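Putative D-glycero-D-manno-heptose 7-phosphate kinase (PDB 4N3O) phosphorylates D-glycero-alpha-D-manno-heptose 7-phosphate at C-1, using ATP, to give the 1,7-bisphosphate on the capsule nucleotide-sugar pathway. Local coordinates at residues G20-Y31 / M233-I241; W263-I272 / Y291-G299. All coordinates share one frame; numbering follows the deposited sequence.

Contact 1: residues G20-Y31 / M233-I241; sequences GGTDINLYCDKY and MHAIKQDAI
K237 runs its aliphatic chain across two tyrosine rings, laying CD over a face of Y27 and CG over a face of Y31. Y27 belongs to the long connection of a beta-hairpin in the GHMP kinase fold, between the antiparallel strands 6-21 and 31-40, and Y31 opens the second strand; the lysine comes from the first turn of helix 236-248. Both approaches are CH-pi contacts: CD of K237 lies 3.9 Å from the centroid of the Y27 ring, and CG of K237 4.0 Å from that of the Y31 ring. With CG anti to its own backbone N (chi1 -179°) and an extended chain beyond, K237 reaches D29, where NZ and OD2 form a salt bridge; the modelled separation of 2.4 Å between NZ of K237 and OD2 of D29 is improbably short, so its exact length is doubtful. The hydroxyl of Y27 ties the connection to H234 and K237. Its OH donates to O of H234 at 3.0 Å, from 51° out of the carbonyl plane, and accepts a weak bond from N of K237 at 3.4 Å. The H234 and Y27 rings are nearly parallel, planes at 28°, but slid apart with little overlap. T22 CB meets the Y27 ring in plane at its edge, while T22 OG1 donates to O of Y31, at the head of strand 31-40, at 2.7 Å. CG2 of T22 packs on I236, whose CG2 faces G20. L26 crosses the selenomethionine M233 at about a right angle, with CD1 of L26 3.7 Å from SE of M233. G20-D23 probably bind the substrate, as in related kinases, and M233 and I236 pack against that run. Y31 OH is buried without a polar partner, 3.2 Å from CB of A240.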
loop_
_atom_site.group_PDB
_atom_site.type_symbol
_atom_site.label_atom_id
_atom_site.label_comp_id
_atom_site.label_asym_id
_atom_site.label_seq_id
_atom_site.Cartn_x
_atom_site.Cartn_y
_atom_site.Cartn_z
ATOM N N GLY A 20 21.099 -16.305 -2.359
ATOM C CA GLY A 20 21.900 -17.522 -2.329
ATOM C C GLY A 20 23.334 -17.180 -1.974
ATOM O O GLY A 20 23.826 -16.113 -2.341
ATOM N N GLY A 21 24.010 -18.089 -1.271
ATOM C CA GLY A 21 25.399 -17.868 -0.845
ATOM C C GLY A 21 26.399 -18.875 -1.390
ATOM O O GLY A 21 26.130 -20.076 -1.420
ATOM N N THR A 22 27.556 -18.368 -1.818
ATOM C CA THR A 22 28.654 -19.185 -2.350
ATOM C C THR A 22 29.968 -18.693 -1.743
ATOM O O THR A 22 30.410 -17.579 -2.027
ATOM C CB THR A 22 28.743 -19.095 -3.885
ATOM O OG1 THR A 22 28.931 -17.731 -4.280
ATOM C CG2 THR A 22 27.477 -19.636 -4.529
ATOM N N ASP A 23 30.598 -19.533 -0.927
ATOM C CA ASP A 23 31.826 -19.145 -0.228
ATOM C C ASP A 23 33.024 -20.062 -0.483
ATOM O O ASP A 23 32.983 -21.236 -0.118
ATOM C CB ASP A 23 31.545 -19.071 1.282
ATOM C CG ASP A 23 30.868 -20.328 1.826
ATOM O OD1 ASP A 23 30.578 -21.257 1.038
ATOM O OD2 ASP A 23 30.614 -20.375 3.048
ATOM N N ILE A 24 34.092 -19.562 -1.109
ATOM C CA ILE A 24 34.220 -18.183 -1.625
ATOM C C ILE A 24 34.999 -18.241 -2.936
ATOM O O ILE A 24 34.604 -17.629 -3.932
ATOM C CB ILE A 24 34.978 -17.243 -0.654
ATOM C CG1 ILE A 24 34.180 -17.038 0.638
ATOM C CG2 ILE A 24 35.251 -15.891 -1.311
ATOM C CD1 ILE A 24 34.835 -16.108 1.639
ATOM N N ASN A 25 36.103 -18.988 -2.926
ATOM C CA ASN A 25 36.959 -19.150 -4.100
ATOM C C ASN A 25 36.391 -20.137 -5.132
ATOM O O ASN A 25 37.133 -20.655 -5.972
ATOM C CB ASN A 25 38.369 -19.593 -3.675
ATOM C CG ASN A 25 39.041 -18.608 -2.725
ATOM O OD1 ASN A 25 40.119 -18.881 -2.197
ATOM N ND2 ASN A 25 38.405 -17.460 -2.500
ATOM N N LEU A 26 35.082 -20.403 -5.055
ATOM C CA LEU A 26 34.400 -21.283 -6.012
ATOM C C LEU A 26 34.441 -20.662 -7.404
ATOM O O LEU A 26 34.359 -21.361 -8.418
ATOM C CB LEU A 26 32.943 -21.510 -5.595
ATOM C CG LEU A 26 32.701 -22.382 -4.362
ATOM C CD1 LEU A 26 31.252 -22.287 -3.904
ATOM C CD2 LEU A 26 33.091 -23.826 -4.651
ATOM N N TYR A 27 34.550 -19.337 -7.432
ATOM C CA TYR A 27 34.641 -18.583 -8.670
ATOM C C TYR A 27 35.939 -17.794 -8.664
ATOM O O TYR A 27 36.497 -17.490 -7.606
ATOM C CB TYR A 27 33.465 -17.607 -8.805
ATOM C CG TYR A 27 32.107 -18.259 -8.761
ATOM C CD1 TYR A 27 31.526 -18.780 -9.913
ATOM C CD2 TYR A 27 31.397 -18.347 -7.568
ATOM C CE1 TYR A 27 30.278 -19.380 -9.876
ATOM C CE2 TYR A 27 30.148 -18.941 -7.519
ATOM C CZ TYR A 27 29.589 -19.457 -8.674
ATOM O OH TYR A 27 28.342 -20.047 -8.623
ATOM N N CYS A 28 36.412 -17.465 -9.858
ATOM C CA CYS A 28 37.620 -16.673 -10.019
ATOM C C CYS A 28 37.306 -15.181 -9.861
ATOM O O CYS A 28 38.209 -14.343 -9.905
ATOM C CB CYS A 28 38.233 -16.959 -11.383
ATOM S SG CYS A 28 36.987 -17.124 -12.678
ATOM N N ASP A 29 36.019 -14.867 -9.683
ATOM C CA ASP A 29 35.549 -13.495 -9.481
ATOM C C ASP A 29 35.546 -13.153 -8.000
ATOM O O ASP A 29 35.717 -11.994 -7.626
ATOM C CB ASP A 29 34.102 -13.337 -9.972
ATOM C CG ASP A 29 33.917 -13.724 -11.423
ATOM O OD1 ASP A 29 34.920 -14.029 -12.107
ATOM O OD2 ASP A 29 32.757 -13.723 -11.877
ATOM N N LYS A 30 35.345 -14.185 -7.175
ATOM C CA LYS A 30 35.222 -14.068 -5.713
ATOM C C LYS A 30 33.753 -13.737 -5.369
ATOM O O LYS A 30 33.451 -13.081 -4.370
ATOM C CB LYS A 30 36.206 -13.049 -5.121
ATOM C CG LYS A 30 37.664 -13.354 -5.446
ATOM C CD LYS A 30 38.604 -12.314 -4.866
ATOM C CE LYS A 30 40.047 -12.613 -5.231
ATOM N NZ LYS A 30 40.972 -11.595 -4.666
ATOM N N TYR A 31 32.857 -14.234 -6.221
ATOM C CA TYR A 31 31.419 -14.044 -6.095
ATOM C C TYR A 31 30.918 -14.753 -4.834
ATOM O O TYR A 31 30.913 -15.982 -4.762
ATOM C CB TYR A 31 30.755 -14.610 -7.359
ATOM C CG TYR A 31 29.268 -14.376 -7.525
ATOM C CD1 TYR A 31 28.782 -13.176 -8.047
ATOM C CD2 TYR A 31 28.350 -15.380 -7.229
ATOM C CE1 TYR A 31 27.425 -12.967 -8.225
ATOM C CE2 TYR A 31 26.989 -15.181 -7.405
ATOM C CZ TYR A 31 26.531 -13.976 -7.902
ATOM O OH TYR A 31 25.175 -13.790 -8.084
HETATM N N MSE A 233 25.506 -25.883 -5.101
HETATM C CA MSE A 233 25.834 -24.524 -4.670
HETATM C C MSE A 233 26.485 -23.760 -5.806
HETATM O O MSE A 233 26.463 -22.532 -5.827
HETATM C CB MSE A 233 26.776 -24.662 -3.464
HETATM C CG MSE A 233 27.389 -23.356 -2.959
HETATM SE SE MSE A 233 28.721 -23.750 -1.558
HETATM C CE MSE A 233 27.729 -23.006 -0.027
ATOM N N HIS A 234 27.060 -24.485 -6.765
ATOM C CA HIS A 234 27.743 -23.877 -7.916
ATOM C C HIS A 234 26.747 -23.317 -8.955
ATOM O O HIS A 234 27.121 -22.514 -9.817
ATOM C CB HIS A 234 28.668 -24.918 -8.569
ATOM C CG HIS A 234 29.723 -24.333 -9.457
ATOM N ND1 HIS A 234 31.005 -24.081 -9.017
ATOM C CD2 HIS A 234 29.693 -23.963 -10.760
ATOM C CE1 HIS A 234 31.719 -23.578 -10.008
ATOM N NE2 HIS A 234 30.945 -23.494 -11.077
ATOM N N ALA A 235 25.483 -23.742 -8.864
ATOM C CA ALA A 235 24.428 -23.281 -9.777
ATOM C C ALA A 235 23.759 -21.985 -9.279
ATOM O O ALA A 235 22.824 -21.480 -9.902
ATOM C CB ALA A 235 23.384 -24.372 -9.971
ATOM N N ILE A 236 24.248 -21.453 -8.162
ATOM C CA ILE A 236 23.714 -20.222 -7.592
ATOM C C ILE A 236 23.986 -19.009 -8.487
ATOM O O ILE A 236 23.073 -18.232 -8.752
ATOM C CB ILE A 236 24.246 -19.993 -6.160
ATOM C CG1 ILE A 236 23.615 -21.027 -5.215
ATOM C CG2 ILE A 236 23.917 -18.588 -5.676
ATOM C CD1 ILE A 236 24.029 -20.899 -3.765
ATOM N N LYS A 237 25.225 -18.850 -8.957
ATOM C CA LYS A 237 25.561 -17.722 -9.844
ATOM C C LYS A 237 24.830 -17.833 -11.185
ATOM O O LYS A 237 24.673 -16.843 -11.901
ATOM C CB LYS A 237 27.063 -17.635 -10.085
ATOM C CG LYS A 237 27.485 -16.475 -10.976
ATOM C CD LYS A 237 28.994 -16.449 -11.150
ATOM C CE LYS A 237 29.443 -15.279 -12.005
ATOM N NZ LYS A 237 30.929 -15.241 -12.096
ATOM N N GLN A 238 24.409 -19.046 -11.528
ATOM C CA GLN A 238 23.661 -19.275 -12.751
ATOM C C GLN A 238 22.219 -18.820 -12.512
ATOM O O GLN A 238 21.605 -18.185 -13.368
ATOM C CB GLN A 238 23.705 -20.763 -13.144
ATOM C CG GLN A 238 23.031 -21.091 -14.471
ATOM C CD GLN A 238 23.716 -20.442 -15.662
ATOM O OE1 GLN A 238 24.908 -20.117 -15.612
ATOM N NE2 GLN A 238 22.969 -20.263 -16.750
ATOM N N ASP A 239 21.686 -19.145 -11.338
ATOM C CA ASP A 239 20.325 -18.743 -10.980
ATOM C C ASP A 239 20.190 -17.221 -10.933
ATOM O O ASP A 239 19.142 -16.690 -11.267
ATOM C CB ASP A 239 19.899 -19.381 -9.650
ATOM C CG ASP A 239 19.629 -20.876 -9.782
ATOM O OD1 ASP A 239 19.055 -21.286 -10.820
ATOM O OD2 ASP A 239 19.963 -21.633 -8.845
ATOM N N ALA A 240 21.262 -16.542 -10.536
ATOM C CA ALA A 240 21.291 -15.085 -10.469
ATOM C C ALA A 240 21.149 -14.473 -11.862
ATOM O O ALA A 240 20.229 -13.696 -12.107
ATOM C CB ALA A 240 22.588 -14.603 -9.817
ATOM N N ILE A 241 22.064 -14.802 -12.772
ATOM C CA ILE A 241 21.964 -14.247 -14.130
ATOM C C ILE A 241 20.642 -14.654 -14.804
ATOM O O ILE A 241 20.093 -13.911 -15.616
ATOM C CB ILE A 241 23.175 -14.614 -15.016
ATOM C CG1 ILE A 241 23.384 -16.138 -15.066
ATOM C CG2 ILE A 241 24.429 -13.909 -14.513
ATOM C CD1 ILE A 241 24.696 -16.566 -15.701
#

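Contact 2: residues W263-I272 / Y291-G299; sequences WRSKKIISEI and YSGKTSGAG
W263, K294 and T295 bury the most surface where helix 267-273 and the residues leading into it pack on strand 290-296, an outermost strand, within this chain, of the antiparallel sheet in the GHMP kinase C-terminal domain. The short helix and strand axes cross at 77° and approach to 7.6 Å. The indole of W263 stands beside the strand: K294 CE sits over one face, 3.7 Å from the centroid of the five-membered ring, a CH-pi contact, while the backbone N of G293 lies at the ring edge in plane. K294 crosses the indole at about a right angle, its chain bending at chi3. Both polar ends leave the contact for strand 6-21, K294 NZ bonding to O of G16 and W263 NE1 to O of L17; the rings of F305 and F307 also meet W263. OG of S292 approaches CE3 of W263 to 3.2 Å. Nearer the helix, CG2 of I268 packs on CA of K294 at 3.9 Å, and CG1 of I272 on CG2 of T295 at 3.8 Å. T295 carries its hydroxyl between its backbone N and carbonyl carbon (chi1 59°), facing E271. OE1 of E271 also lies near the T295 carbonyl oxygen, a second acceptor with which it makes no hydrogen bond. T295 OG1 donates to E271 OE1 at 3.1 Å, on the anti side and 29° out of the carboxylate plane.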
loop_
_atom_site.group_PDB
_atom_site.type_symbol
_atom_site.label_atom_id
_atom_site.label_comp_id
_atom_site.label_asym_id
_atom_site.label_seq_id
_atom_site.Cartn_x
_atom_site.Cartn_y
_atom_site.Cartn_z
ATOM N N TRP A 263 13.397 -21.180 -3.201
ATOM C CA TRP A 263 12.595 -21.317 -1.992
ATOM C C TRP A 263 12.587 -22.738 -1.420
ATOM O O TRP A 263 12.089 -22.964 -0.314
ATOM C CB TRP A 263 11.188 -20.833 -2.290
ATOM C CG TRP A 263 11.085 -19.338 -2.339
ATOM C CD1 TRP A 263 12.081 -18.440 -2.635
ATOM C CD2 TRP A 263 9.897 -18.574 -2.184
ATOM N NE1 TRP A 263 11.589 -17.161 -2.616
ATOM C CE2 TRP A 263 10.245 -17.214 -2.352
ATOM C CE3 TRP A 263 8.567 -18.903 -1.906
ATOM C CZ2 TRP A 263 9.311 -16.188 -2.243
ATOM C CZ3 TRP A 263 7.639 -17.882 -1.791
ATOM C CH2 TRP A 263 8.013 -16.542 -1.964
ATOM N N ARG A 264 13.126 -23.689 -2.180
ATOM C CA ARG A 264 13.249 -25.073 -1.728
ATOM C C ARG A 264 14.748 -25.337 -1.605
ATOM O O ARG A 264 15.372 -25.874 -2.523
ATOM C CB ARG A 264 12.607 -26.037 -2.727
ATOM C CG ARG A 264 11.141 -25.760 -3.018
ATOM C CD ARG A 264 10.577 -26.803 -3.967
ATOM N NE ARG A 264 11.353 -26.889 -5.208
ATOM C CZ ARG A 264 11.091 -26.223 -6.336
ATOM N NH1 ARG A 264 11.891 -26.391 -7.386
ATOM N NH2 ARG A 264 10.046 -25.391 -6.432
ATOM N N SER A 265 15.328 -24.933 -0.477
ATOM C CA SER A 265 16.771 -25.059 -0.266
ATOM C C SER A 265 17.147 -26.094 0.782
ATOM O O SER A 265 17.680 -27.160 0.476
ATOM C CB SER A 265 17.347 -23.702 0.170
ATOM O OG SER A 265 17.074 -22.693 -0.778
ATOM N N LYS A 266 16.839 -25.745 2.022
ATOM C CA LYS A 266 17.175 -26.516 3.206
ATOM C C LYS A 266 16.815 -25.592 4.350
ATOM O O LYS A 266 15.991 -25.925 5.196
ATOM C CB LYS A 266 18.678 -26.822 3.265
ATOM C CG LYS A 266 19.184 -27.235 4.643
ATOM C CD LYS A 266 20.703 -27.170 4.716
ATOM C CE LYS A 266 21.223 -27.405 6.129
ATOM N NZ LYS A 266 20.910 -28.759 6.654
ATOM N N LYS A 267 17.444 -24.415 4.340
ATOM C CA LYS A 267 17.240 -23.397 5.360
ATOM C C LYS A 267 15.793 -22.894 5.381
ATOM O O LYS A 267 15.334 -22.379 6.399
ATOM C CB LYS A 267 18.229 -22.238 5.158
ATOM C CG LYS A 267 18.152 -21.146 6.218
ATOM C CD LYS A 267 19.332 -20.177 6.158
ATOM C CE LYS A 267 19.483 -19.497 4.801
ATOM N NZ LYS A 267 18.253 -18.771 4.381
ATOM N N ILE A 268 15.076 -23.038 4.267
ATOM C CA ILE A 268 13.674 -22.626 4.220
ATOM C C ILE A 268 12.826 -23.789 4.725
ATOM O O ILE A 268 12.083 -23.646 5.699
ATOM C CB ILE A 268 13.217 -22.181 2.807
ATOM C CG1 ILE A 268 13.852 -20.834 2.423
ATOM C CG2 ILE A 268 11.699 -22.028 2.751
ATOM C CD1 ILE A 268 15.364 -20.842 2.304
ATOM N N ILE A 269 12.969 -24.946 4.080
ATOM C CA ILE A 269 12.206 -26.137 4.460
ATOM C C ILE A 269 12.480 -26.540 5.914
ATOM O O ILE A 269 11.584 -27.034 6.597
ATOM C CB ILE A 269 12.484 -27.329 3.511
ATOM C CG1 ILE A 269 12.138 -26.961 2.058
ATOM C CG2 ILE A 269 11.697 -28.566 3.945
ATOM C CD1 ILE A 269 10.687 -26.582 1.833
ATOM N N SER A 270 13.706 -26.324 6.386
ATOM C CA SER A 270 14.051 -26.649 7.772
ATOM C C SER A 270 13.265 -25.741 8.719
ATOM O O SER A 270 12.646 -26.236 9.657
ATOM C CB SER A 270 15.564 -26.521 8.027
ATOM O OG SER A 270 15.900 -26.847 9.368
ATOM N N GLU A 271 13.277 -24.427 8.461
ATOM C CA GLU A 271 12.538 -23.454 9.300
ATOM C C GLU A 271 11.033 -23.740 9.359
ATOM O O GLU A 271 10.379 -23.443 10.360
ATOM C CB GLU A 271 12.770 -22.008 8.834
ATOM C CG GLU A 271 14.177 -21.476 9.088
ATOM C CD GLU A 271 14.362 -20.024 8.656
ATOM O OE1 GLU A 271 13.359 -19.277 8.578
ATOM O OE2 GLU A 271 15.521 -19.617 8.418
ATOM N N ILE A 272 10.492 -24.305 8.283
ATOM C CA ILE A 272 9.078 -24.664 8.219
ATOM C C ILE A 272 8.847 -25.922 9.056
ATOM O O ILE A 272 8.105 -25.898 10.039
ATOM C CB ILE A 272 8.624 -24.944 6.762
ATOM C CG1 ILE A 272 8.789 -23.699 5.895
ATOM C CG2 ILE A 272 7.173 -25.416 6.723
ATOM C CD1 ILE A 272 8.564 -23.957 4.420
ATOM N N TYR A 291 1.120 -22.302 -3.710
ATOM C CA TYR A 291 1.935 -23.348 -4.342
ATOM C C TYR A 291 3.396 -23.214 -3.952
ATOM O O TYR A 291 4.246 -23.955 -4.431
ATOM C CB TYR A 291 1.785 -23.343 -5.873
ATOM C CG TYR A 291 2.124 -22.044 -6.577
ATOM C CD1 TYR A 291 3.444 -21.717 -6.907
ATOM C CD2 TYR A 291 1.118 -21.163 -6.958
ATOM C CE1 TYR A 291 3.751 -20.533 -7.569
ATOM C CE2 TYR A 291 1.412 -19.978 -7.620
ATOM C CZ TYR A 291 2.726 -19.664 -7.928
ATOM O OH TYR A 291 2.995 -18.477 -8.589
ATOM N N SER A 292 3.679 -22.283 -3.051
ATOM C CA SER A 292 5.051 -22.040 -2.625
ATOM C C SER A 292 5.052 -20.971 -1.537
ATOM O O SER A 292 4.245 -20.046 -1.571
ATOM C CB SER A 292 5.907 -21.576 -3.819
ATOM O OG SER A 292 7.247 -21.343 -3.445
ATOM N N GLY A 293 5.961 -21.105 -0.577
ATOM C CA GLY A 293 6.076 -20.140 0.500
ATOM C C GLY A 293 7.372 -20.288 1.278
ATOM O O GLY A 293 8.007 -21.340 1.227
ATOM N N LYS A 294 7.753 -19.229 1.990
ATOM C CA LYS A 294 8.961 -19.213 2.819
ATOM C C LYS A 294 8.660 -18.545 4.146
ATOM O O LYS A 294 7.719 -17.744 4.248
ATOM C CB LYS A 294 10.081 -18.421 2.154
ATOM C CG LYS A 294 9.681 -16.984 1.858
ATOM C CD LYS A 294 10.863 -16.029 1.808
ATOM C CE LYS A 294 11.866 -16.377 0.733
ATOM N NZ LYS A 294 12.855 -15.274 0.610
ATOM N N THR A 295 9.464 -18.875 5.151
ATOM C CA THR A 295 9.355 -18.291 6.483
ATOM C C THR A 295 10.599 -17.461 6.678
ATOM O O THR A 295 11.702 -17.964 6.487
ATOM C CB THR A 295 9.327 -19.359 7.597
ATOM O OG1 THR A 295 10.525 -20.143 7.546
ATOM C CG2 THR A 295 8.138 -20.280 7.445
ATOM N N SER A 296 10.442 -16.198 7.046
ATOM C CA SER A 296 11.597 -15.336 7.251
ATOM C C SER A 296 11.610 -14.722 8.653
ATOM O O SER A 296 10.553 -14.525 9.275
ATOM C CB SER A 296 11.640 -14.257 6.168
ATOM O OG SER A 296 12.714 -13.349 6.366
ATOM N N GLY A 297 12.823 -14.449 9.145
ATOM C CA GLY A 297 13.040 -13.867 10.472
ATOM C C GLY A 297 12.272 -14.585 11.567
ATOM O O GLY A 297 11.924 -13.975 12.580
ATOM N N ALA A 298 12.021 -15.883 11.362
ATOM C CA ALA A 298 11.258 -16.708 12.309
ATOM C C ALA A 298 11.721 -16.490 13.749
ATOM O O ALA A 298 12.558 -17.233 14.274
ATOM C CB ALA A 298 11.350 -18.183 11.927
ATOM N N GLY A 299 11.162 -15.453 14.369
ATOM C CA GLY A 299 11.486 -15.082 15.739
ATOM C C GLY A 299 10.284 -14.486 16.442
ATOM O O GLY A 299 9.163 -14.966 16.269
#

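In the fold
The two contacts lie in series along the chain, with centres 21 Å apart and nearest atoms about 7 Å apart, and do not touch. Strand 6-21 relates them: its end, G20 and G21, enters contact 1, while G16 and L17 accept the bonds sent out from contact 2. Contact 1 holds the probable substrate-binding run G20-D23, and contact 2 lies near it: the I268 side chain is about 9 Å from G20, and the K294 side chain about 8 Å from that of R14, the likely transition-state stabiliser. Helices 236-248 and 252-262 lead from one contact to the other.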